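Local coordinates for ancylostoma secreted protein 1 (Necator americanus, PDB 3NT8) that is a secreted two-CAP-domain protein that is probably associated with the transition to parasitism by infective hookworm larvae, at residues R50-L55 with N64-M69; G98-T103 with F149-Y154; P137-T142 with W189-A194. All coordinates share one frame; numbering follows the deposited sequence.

Contact 1: R50-L55 with N64-M69; sequences RVAKGL and NPAKNM
The backbone N of Ala-66 donates to the carbonyl O of Ala-52 at 2.9 Å, a nearly straight bond (164° at the hydrogen) that ties the C-terminal end of helix 34-52 to the short, weakly bonded strand at about 66-67. Pro-65, which has no N-H to offer, uses its CA instead, in a CA-H...O contact of 3.3 Å with Val-51 O. Gly-54, first to leave the helical conformation, closes the last turn in a Schellman motif, its positive phi (76°) being easiest for glycine, with Gly-54 N bonded back to Val-51 O and Leu-55 N to Arg-50 O. The bare CA of Gly-54 lets the Pro-65 ring settle against it, CD at 4.2 Å. In this CAP domain the eight intervening residues hold neither helix nor strand, so the chain returns to the helix it has just left. Two alanines suit the close approach: Ala-66 CB lies 3.6 Å from Ala-52 CA, and Ala-52 CB rests 4.0 Å from Met-69 CB. Met-69 starts extended, CG anti to its backbone N (chi1 179°), then bends at chi2 and chi3, which brings CE to 4.3 Å from Val-51 CG1. Trp-189 touches Val-51, Ala-66 and Met-69.

Contact 2: G98-T103 with F149-Y154; sequences GVAQNT and FSNMVY
Two carboxamides, those of Asn-102 and Asn-151, meet with their planes 59° apart. CB and ND2 of Asn-151 lie over one face of the Asn-102 amide, while Met-152 CG sits practically in the plane of that amide, at its ND2 edge, 3.7 Å from Asn-102 ND2. Ala-100 CB lies over one face of the Asn-151 amide, nearest OD1 (3.4 Å); a methyl is small enough to fit between strand and helix there. Asn-151 ND2 gives a hydrogen to Asn-102 OD1 at 2.9 Å, the N-H pointing almost straight at the oxygen (168°). The acceptor lies within the plane of the Asn-151 amide, whereas the donor stands above the carbonyl plane of Asn-102. Asparagine suits position 102 because its amide can accept and donate at once: while OD1 receives Asn-151, ND2 donates to the backbone O of Ala-148, and so one buried side chain grips helix 147-153 at two points. The axes of strand 100-103 and helix 149-153 pass 8.6 Å apart. Strand 100-107 is an outermost strand of the mixed four-stranded sheet in the alpha-beta-alpha sandwich of the CAP fold. Trp-126 of helix 119-127 touches both Asn-102 and Met-152, Tyr-177 of strand 170-177 touches Asn-151 and Met-152, and Phe-43 and His-44 of helix 34-52 also pack on Met-152.

Contact 3: P137-T142 with W189-A194; sequences PDNKYT and WETGQA
Asn-139 ND2 spends two hydrogens on two acceptors of the 189-194 segment: one goes to the backbone O of Trp-189 at 3.0 Å, the other to Thr-191 OG1 at 2.8 Å. Both bonds are fairly straight. The Trp-189 oxygen lies close to the plane of the Asn-139 amide and Thr-191 OG1 is tilted somewhat from it, while the donor itself stands above the carbonyl plane of Trp-189. Thr-191 also binds a water, 2.8 Å from its OG1, and that water donates to the backbone O of Pro-137 at 2.6 Å, closing a second, indirect bridge between the segments. One face of the indole lies against the flat side of the Asn-139 amide, the planes stacked 15° apart, and Asn-139 CB makes a CH-pi contact over that face, 3.9 Å from the centroid of the six-membered ring. With chi1 at 67°, the indole folds back over its own backbone, so that one asparagine can meet both ring and carbonyl. Asparagine also tolerates the left-handed backbone conformation found at 139, with its positive phi (63°). Val-51, Ala-66, Phe-149 and Val-153 also pack around the indole. ND2 comes 3.3 Å from Trp-189 NE1, but two donors cannot bond; NE1 turns to a weak bond with Asn-64 O. Because OD1 accepts from Asn-64 ND2 while both N-H groups of Asn-139 are engaged, the orientation of this buried amide is probably fixed: a flip would set oxygen against two acceptors and NH2 against Asn-64 ND2.

In the fold
Contacts 1 and 2 lie in the first of the two CAP domains, as does 137-142 of contact 3, against which 189-194 packs. Contacts 1 and 3 are close neighbours, their centres about 9 Å apart: strands 66-67 and 190-191 pair antiparallel, with Lys-67 N 3.2 Å from Glu-190 O, and the joint is reinforced where Asn-64 ND2 lies 2.7 Å from Asn-139 OD1. Contact 2 lies deeper, its centre about 18 Å from that of contact 1 and about 16 Å from that of contact 3. Helix 147-153 bridges this gap. Val-153 packs on Val-51 and Met-69 of contact 1, while Val-153 CG1 lies 3.7 Å and Phe-149 CE2 3.8 Å from Trp-189 CZ3 of contact 3. Ser-150 touches Tyr-141.

Contact 1: R50-L55 with N64-M69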
loop_
_atom_site.group_PDB
_atom_site.type_symbol
_atom_site.label_atom_id
_atom_site.label_comp_id
_atom_site.label_asym_id
_atom_site.label_seq_id
_atom_site.Cartn_x
_atom_site.Cartn_y
_atom_site.Cartn_z
ATOM N N ARG A 50 12.083 16.533 -8.112
ATOM C CA ARG A 50 11.726 17.803 -7.542
ATOM C C ARG A 50 11.028 17.690 -6.216
ATOM O O ARG A 50 11.308 18.491 -5.331
ATOM C CB ARG A 50 10.937 18.694 -8.493
ATOM C CG ARG A 50 11.733 19.222 -9.670
ATOM C CD ARG A 50 10.946 20.227 -10.434
ATOM N NE ARG A 50 10.617 21.461 -9.688
ATOM C CZ ARG A 50 11.424 22.533 -9.466
ATOM N NH1 ARG A 50 12.702 22.566 -9.860
ATOM N NH2 ARG A 50 10.952 23.612 -8.803
ATOM N N VAL A 51 10.130 16.734 -6.056
ATOM C CA VAL A 51 9.418 16.550 -4.810
ATOM C C VAL A 51 10.350 16.047 -3.753
ATOM O O VAL A 51 10.419 16.616 -2.630
ATOM C CB VAL A 51 8.231 15.559 -4.960
ATOM C CG1 VAL A 51 7.548 15.309 -3.576
ATOM C CG2 VAL A 51 7.219 16.086 -5.957
ATOM N N ALA A 52 11.050 14.964 -4.091
ATOM C CA ALA A 52 12.048 14.361 -3.230
ATOM C C ALA A 52 12.994 15.381 -2.633
ATOM O O ALA A 52 13.241 15.312 -1.437
ATOM C CB ALA A 52 12.793 13.320 -3.945
ATOM N N LYS A 53 13.511 16.290 -3.480
ATOM C CA LYS A 53 14.459 17.382 -3.121
ATOM C C LYS A 53 13.815 18.560 -2.355
ATOM O O LYS A 53 14.533 19.397 -1.796
ATOM C CB LYS A 53 15.155 17.911 -4.368
ATOM C CG LYS A 53 16.165 16.949 -4.928
ATOM C CD LYS A 53 17.254 17.633 -5.737
ATOM C CE LYS A 53 18.444 16.658 -6.032
ATOM N NZ LYS A 53 19.171 17.094 -7.279
ATOM N N GLY A 54 12.481 18.548 -2.236
ATOM C CA GLY A 54 11.740 19.595 -1.542
ATOM C C GLY A 54 11.639 20.866 -2.363
ATOM O O GLY A 54 11.537 21.936 -1.791
ATOM N N LEU A 55 11.701 20.736 -3.705
ATOM C CA LEU A 55 11.764 21.873 -4.607
ATOM C C LEU A 55 10.446 22.185 -5.337
ATOM O O LEU A 55 10.367 23.193 -6.034
ATOM C CB LEU A 55 12.860 21.654 -5.647
ATOM C CG LEU A 55 14.308 21.597 -5.152
ATOM C CD1 LEU A 55 15.120 21.031 -6.285
ATOM C CD2 LEU A 55 14.863 22.985 -4.709
ATOM N N ASN A 64 6.546 18.894 0.930
ATOM C CA ASN A 64 7.559 18.212 1.716
ATOM C C ASN A 64 8.531 17.371 0.881
ATOM O O ASN A 64 8.098 16.695 -0.036
ATOM C CB ASN A 64 6.903 17.278 2.754
ATOM C CG ASN A 64 6.180 18.026 3.822
ATOM O OD1 ASN A 64 6.731 18.990 4.362
ATOM N ND2 ASN A 64 4.903 17.609 4.128
ATOM N N PRO A 65 9.840 17.365 1.239
ATOM C CA PRO A 65 10.829 16.442 0.638
ATOM C C PRO A 65 10.494 14.979 0.911
ATOM O O PRO A 65 9.782 14.688 1.873
ATOM C CB PRO A 65 12.115 16.776 1.392
ATOM C CG PRO A 65 11.657 17.380 2.696
ATOM C CD PRO A 65 10.495 18.246 2.226
ATOM N N ALA A 66 11.061 14.077 0.102
ATOM C CA ALA A 66 10.694 12.689 0.157
ATOM C C ALA A 66 11.862 11.739 0.352
ATOM O O ALA A 66 12.838 11.773 -0.410
ATOM C CB ALA A 66 9.927 12.296 -1.101
ATOM N N LYS A 67 11.714 10.814 1.302
ATOM C CA LYS A 67 12.614 9.686 1.369
ATOM C C LYS A 67 11.961 8.540 0.611
ATOM O O LYS A 67 10.722 8.553 0.383
ATOM C CB LYS A 67 12.901 9.310 2.818
ATOM C CG LYS A 67 11.685 8.992 3.686
ATOM C CD LYS A 67 12.154 8.540 5.098
ATOM C CE LYS A 67 10.984 8.133 5.995
ATOM N NZ LYS A 67 11.334 8.087 7.490
ATOM N N ASN A 68 12.765 7.547 0.222
ATOM C CA ASN A 68 12.231 6.382 -0.540
ATOM C C ASN A 68 11.411 6.781 -1.803
ATOM O O ASN A 68 10.440 6.145 -2.158
ATOM C CB ASN A 68 11.367 5.493 0.393
ATOM C CG ASN A 68 12.128 4.980 1.606
ATOM O OD1 ASN A 68 13.336 4.759 1.551
ATOM N ND2 ASN A 68 11.418 4.729 2.679
ATOM N N MET A 69 11.765 7.873 -2.472
ATOM C CA MET A 69 11.084 8.218 -3.723
ATOM C C MET A 69 11.754 7.497 -4.844
ATOM O O MET A 69 12.913 7.797 -5.175
ATOM C CB MET A 69 11.112 9.713 -3.991
ATOM C CG MET A 69 10.446 10.123 -5.301
ATOM S SD MET A 69 8.652 9.894 -5.368
ATOM C CE MET A 69 7.987 11.092 -4.211
#

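Contact 2: G98-T103 with F149-Y154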
loop_
_atom_site.group_PDB
_atom_site.type_symbol
_atom_site.label_atom_id
_atom_site.label_comp_id
_atom_site.label_asym_id
_atom_site.label_seq_id
_atom_site.Cartn_x
_atom_site.Cartn_y
_atom_site.Cartn_z
ATOM N N GLY A 98 -3.480 -5.143 -12.030
ATOM C CA GLY A 98 -2.257 -4.823 -11.302
ATOM C C GLY A 98 -1.823 -3.363 -11.274
ATOM O O GLY A 98 -0.762 -3.040 -10.723
ATOM N N VAL A 99 -2.636 -2.466 -11.841
ATOM C CA VAL A 99 -2.181 -1.093 -12.071
ATOM C C VAL A 99 -3.238 -0.022 -11.789
ATOM O O VAL A 99 -4.450 -0.294 -11.849
ATOM C CB VAL A 99 -1.655 -0.906 -13.532
ATOM C CG1 VAL A 99 -0.322 -1.720 -13.753
ATOM C CG2 VAL A 99 -2.782 -1.279 -14.567
ATOM N N ALA A 100 -2.746 1.187 -11.489
ATOM C CA ALA A 100 -3.594 2.366 -11.440
ATOM C C ALA A 100 -3.502 3.096 -12.812
ATOM O O ALA A 100 -2.547 2.945 -13.536
ATOM C CB ALA A 100 -3.142 3.253 -10.305
ATOM N N GLN A 101 -4.510 3.871 -13.152
ATOM C CA GLN A 101 -4.563 4.496 -14.439
ATOM C C GLN A 101 -4.905 5.985 -14.385
ATOM O O GLN A 101 -5.775 6.397 -13.665
ATOM C CB GLN A 101 -5.584 3.771 -15.344
ATOM C CG GLN A 101 -5.731 4.378 -16.728
ATOM C CD GLN A 101 -6.659 3.564 -17.615
ATOM O OE1 GLN A 101 -7.404 2.691 -17.146
ATOM N NE2 GLN A 101 -6.651 3.871 -18.868
ATOM N N ASN A 102 -4.195 6.750 -15.205
ATOM C CA ASN A 102 -4.434 8.140 -15.456
ATOM C C ASN A 102 -4.865 8.305 -16.916
ATOM O O ASN A 102 -4.283 7.689 -17.810
ATOM C CB ASN A 102 -3.142 8.918 -15.231
ATOM C CG ASN A 102 -3.013 9.484 -13.826
ATOM O OD1 ASN A 102 -3.919 9.394 -13.026
ATOM N ND2 ASN A 102 -1.849 10.055 -13.525
ATOM N N THR A 103 -5.861 9.152 -17.155
ATOM C CA THR A 103 -6.472 9.261 -18.475
ATOM C C THR A 103 -6.927 10.705 -18.800
ATOM O O THR A 103 -7.319 11.509 -17.889
ATOM C CB THR A 103 -7.675 8.243 -18.651
ATOM O OG1 THR A 103 -8.078 8.258 -20.017
ATOM C CG2 THR A 103 -8.870 8.643 -17.790
ATOM N N PHE A 149 -2.499 13.398 -9.668
ATOM C CA PHE A 149 -1.214 13.708 -9.062
ATOM C C PHE A 149 -0.677 12.573 -8.211
ATOM O O PHE A 149 0.511 12.313 -8.294
ATOM C CB PHE A 149 -1.300 15.026 -8.255
ATOM C CG PHE A 149 -0.085 15.307 -7.353
ATOM C CD1 PHE A 149 1.063 15.888 -7.880
ATOM C CD2 PHE A 149 -0.109 15.002 -5.979
ATOM C CE1 PHE A 149 2.191 16.164 -7.070
ATOM C CE2 PHE A 149 1.013 15.282 -5.128
ATOM C CZ PHE A 149 2.167 15.852 -5.674
ATOM N N SER A 150 -1.541 11.884 -7.462
ATOM C CA SER A 150 -1.190 10.754 -6.591
ATOM C C SER A 150 -0.541 9.568 -7.294
ATOM O O SER A 150 0.466 9.050 -6.792
ATOM C CB SER A 150 -2.387 10.314 -5.730
ATOM O OG SER A 150 -3.346 9.534 -6.429
ATOM N N ASN A 151 -1.054 9.190 -8.477
ATOM C CA ASN A 151 -0.431 8.178 -9.327
ATOM C C ASN A 151 0.919 8.586 -9.854
ATOM O O ASN A 151 1.806 7.760 -9.930
ATOM C CB ASN A 151 -1.323 7.701 -10.522
ATOM C CG ASN A 151 -2.667 7.169 -10.055
ATOM O OD1 ASN A 151 -2.709 6.429 -9.097
ATOM N ND2 ASN A 151 -3.768 7.615 -10.688
ATOM N N MET A 152 1.088 9.857 -10.168
ATOM C CA MET A 152 2.373 10.330 -10.717
ATOM C C MET A 152 3.477 10.338 -9.659
ATOM O O MET A 152 4.627 10.040 -9.979
ATOM C CB MET A 152 2.226 11.715 -11.344
ATOM C CG MET A 152 1.265 11.763 -12.495
ATOM S SD MET A 152 1.335 13.297 -13.505
ATOM C CE MET A 152 3.065 13.295 -14.051
ATOM N N VAL A 153 3.117 10.659 -8.418
ATOM C CA VAL A 153 4.068 11.009 -7.371
ATOM C C VAL A 153 4.307 9.858 -6.415
ATOM O O VAL A 153 5.295 9.896 -5.634
ATOM C CB VAL A 153 3.631 12.335 -6.605
ATOM C CG1 VAL A 153 2.675 12.033 -5.517
ATOM C CG2 VAL A 153 4.790 13.038 -5.988
ATOM N N TYR A 154 3.445 8.827 -6.450
ATOM C CA TYR A 154 3.465 7.821 -5.408
ATOM C C TYR A 154 4.801 7.141 -5.231
ATOM O O TYR A 154 5.277 6.460 -6.114
ATOM C CB TYR A 154 2.345 6.776 -5.630
ATOM C CG TYR A 154 2.140 5.855 -4.443
ATOM C CD1 TYR A 154 1.750 6.371 -3.200
ATOM C CD2 TYR A 154 2.350 4.482 -4.557
ATOM C CE1 TYR A 154 1.569 5.511 -2.074
ATOM C CE2 TYR A 154 2.154 3.653 -3.493
ATOM C CZ TYR A 154 1.786 4.167 -2.249
ATOM O OH TYR A 154 1.611 3.278 -1.221
#

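Contact 3: P137-T142 with W189-A194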
loop_
_atom_site.group_PDB
_atom_site.type_symbol
_atom_site.label_atom_id
_atom_site.label_comp_id
_atom_site.label_asym_id
_atom_site.label_seq_id
_atom_site.Cartn_x
_atom_site.Cartn_y
_atom_site.Cartn_z
ATOM N N PRO A 137 -0.705 17.921 5.588
ATOM C CA PRO A 137 0.599 18.035 6.281
ATOM C C PRO A 137 1.454 16.729 6.330
ATOM O O PRO A 137 2.717 16.835 6.501
ATOM C CB PRO A 137 0.210 18.531 7.692
ATOM C CG PRO A 137 -1.237 17.986 7.905
ATOM C CD PRO A 137 -1.855 18.127 6.504
ATOM N N ASP A 138 0.808 15.550 6.183
ATOM C CA ASP A 138 1.503 14.264 6.159
ATOM C C ASP A 138 1.598 13.668 4.698
ATOM O O ASP A 138 1.961 12.515 4.508
ATOM C CB ASP A 138 0.834 13.270 7.101
ATOM C CG ASP A 138 0.814 13.735 8.569
ATOM O OD1 ASP A 138 1.697 14.542 8.980
ATOM O OD2 ASP A 138 -0.093 13.258 9.307
ATOM N N ASN A 139 1.308 14.505 3.694
ATOM C CA ASN A 139 1.294 14.125 2.298
ATOM C C ASN A 139 0.229 13.069 2.050
ATOM O O ASN A 139 0.348 12.258 1.120
ATOM C CB ASN A 139 2.686 13.676 1.821
ATOM C CG ASN A 139 3.832 14.449 2.500
ATOM O OD1 ASN A 139 3.858 15.680 2.541
ATOM N ND2 ASN A 139 4.764 13.709 3.061
ATOM N N LYS A 140 -0.808 13.068 2.907
ATOM C CA LYS A 140 -1.834 12.020 2.811
ATOM C C LYS A 140 -2.806 12.287 1.718
ATOM O O LYS A 140 -3.187 13.457 1.508
ATOM C CB LYS A 140 -2.575 11.773 4.144
ATOM C CG LYS A 140 -1.674 11.143 5.202
ATOM C CD LYS A 140 -2.295 11.030 6.582
ATOM C CE LYS A 140 -1.382 10.122 7.431
ATOM N NZ LYS A 140 -1.893 10.176 8.844
ATOM N N TYR A 141 -3.229 11.219 1.033
ATOM C CA TYR A 141 -4.272 11.342 -0.017
ATOM C C TYR A 141 -5.625 11.534 0.648
ATOM O O TYR A 141 -6.034 10.723 1.511
ATOM C CB TYR A 141 -4.362 10.097 -0.921
ATOM C CG TYR A 141 -5.339 10.284 -2.070
ATOM C CD1 TYR A 141 -4.937 10.936 -3.256
ATOM C CD2 TYR A 141 -6.648 9.812 -1.993
ATOM C CE1 TYR A 141 -5.834 11.116 -4.341
ATOM C CE2 TYR A 141 -7.563 9.992 -3.037
ATOM C CZ TYR A 141 -7.142 10.656 -4.195
ATOM O OH TYR A 141 -7.971 10.801 -5.237
ATOM N N THR A 142 -6.341 12.566 0.206
ATOM C CA THR A 142 -7.689 12.860 0.719
ATOM C C THR A 142 -8.626 13.143 -0.454
ATOM O O THR A 142 -9.818 13.436 -0.256
ATOM C CB THR A 142 -7.711 14.056 1.699
ATOM O OG1 THR A 142 -6.958 15.149 1.151
ATOM C CG2 THR A 142 -7.187 13.660 3.072
ATOM N N TRP A 189 3.828 9.928 -0.055
ATOM C CA TRP A 189 5.261 9.700 0.198
ATOM C C TRP A 189 5.543 10.047 1.667
ATOM O O TRP A 189 4.767 10.781 2.350
ATOM C CB TRP A 189 6.179 10.550 -0.785
ATOM C CG TRP A 189 6.085 12.063 -0.536
ATOM C CD1 TRP A 189 6.856 12.822 0.341
ATOM C CD2 TRP A 189 5.195 12.999 -1.172
ATOM N NE1 TRP A 189 6.512 14.157 0.263
ATOM C CE2 TRP A 189 5.498 14.294 -0.658
ATOM C CE3 TRP A 189 4.194 12.880 -2.142
ATOM C CZ2 TRP A 189 4.784 15.431 -1.037
ATOM C CZ3 TRP A 189 3.518 14.025 -2.545
ATOM C CH2 TRP A 189 3.793 15.281 -1.966
ATOM N N GLU A 190 6.702 9.607 2.144
ATOM C CA GLU A 190 7.076 9.919 3.525
ATOM C C GLU A 190 7.994 11.090 3.561
ATOM O O GLU A 190 8.933 11.175 2.796
ATOM C CB GLU A 190 7.691 8.693 4.208
ATOM C CG GLU A 190 6.621 7.634 4.556
ATOM C CD GLU A 190 7.161 6.459 5.356
ATOM O OE1 GLU A 190 8.216 5.887 4.986
ATOM O OE2 GLU A 190 6.493 6.105 6.354
ATOM N N THR A 191 7.691 12.042 4.426
ATOM C CA THR A 191 8.576 13.218 4.602
ATOM C C THR A 191 9.973 12.745 5.116
ATOM O O THR A 191 10.081 11.997 6.107
ATOM C CB THR A 191 7.907 14.309 5.495
ATOM O OG1 THR A 191 6.581 14.589 5.046
ATOM C CG2 THR A 191 8.660 15.612 5.450
ATOM N N GLY A 192 11.026 13.133 4.395
ATOM C CA GLY A 192 12.379 12.974 4.901
ATOM C C GLY A 192 13.338 13.484 3.882
ATOM O O GLY A 192 12.915 13.956 2.829
ATOM N N GLN A 193 14.633 13.468 4.180
ATOM C CA GLN A 193 15.626 13.761 3.152
ATOM C C GLN A 193 15.641 12.700 2.037
ATOM O O GLN A 193 15.510 11.521 2.280
ATOM C CB GLN A 193 17.022 13.825 3.770
ATOM C CG GLN A 193 18.066 14.555 2.921
ATOM C CD GLN A 193 19.483 14.442 3.488
ATOM O OE1 GLN A 193 19.807 13.518 4.276
ATOM N NE2 GLN A 193 20.340 15.369 3.081
ATOM N N ALA A 194 15.884 13.155 0.815
ATOM C CA ALA A 194 16.035 12.282 -0.326
ATOM C C ALA A 194 17.275 11.420 -0.137
ATOM O O ALA A 194 18.204 11.833 0.556
ATOM C CB ALA A 194 16.157 13.110 -1.570
HETATM O O HOH W 1 5.218 16.289 6.863
#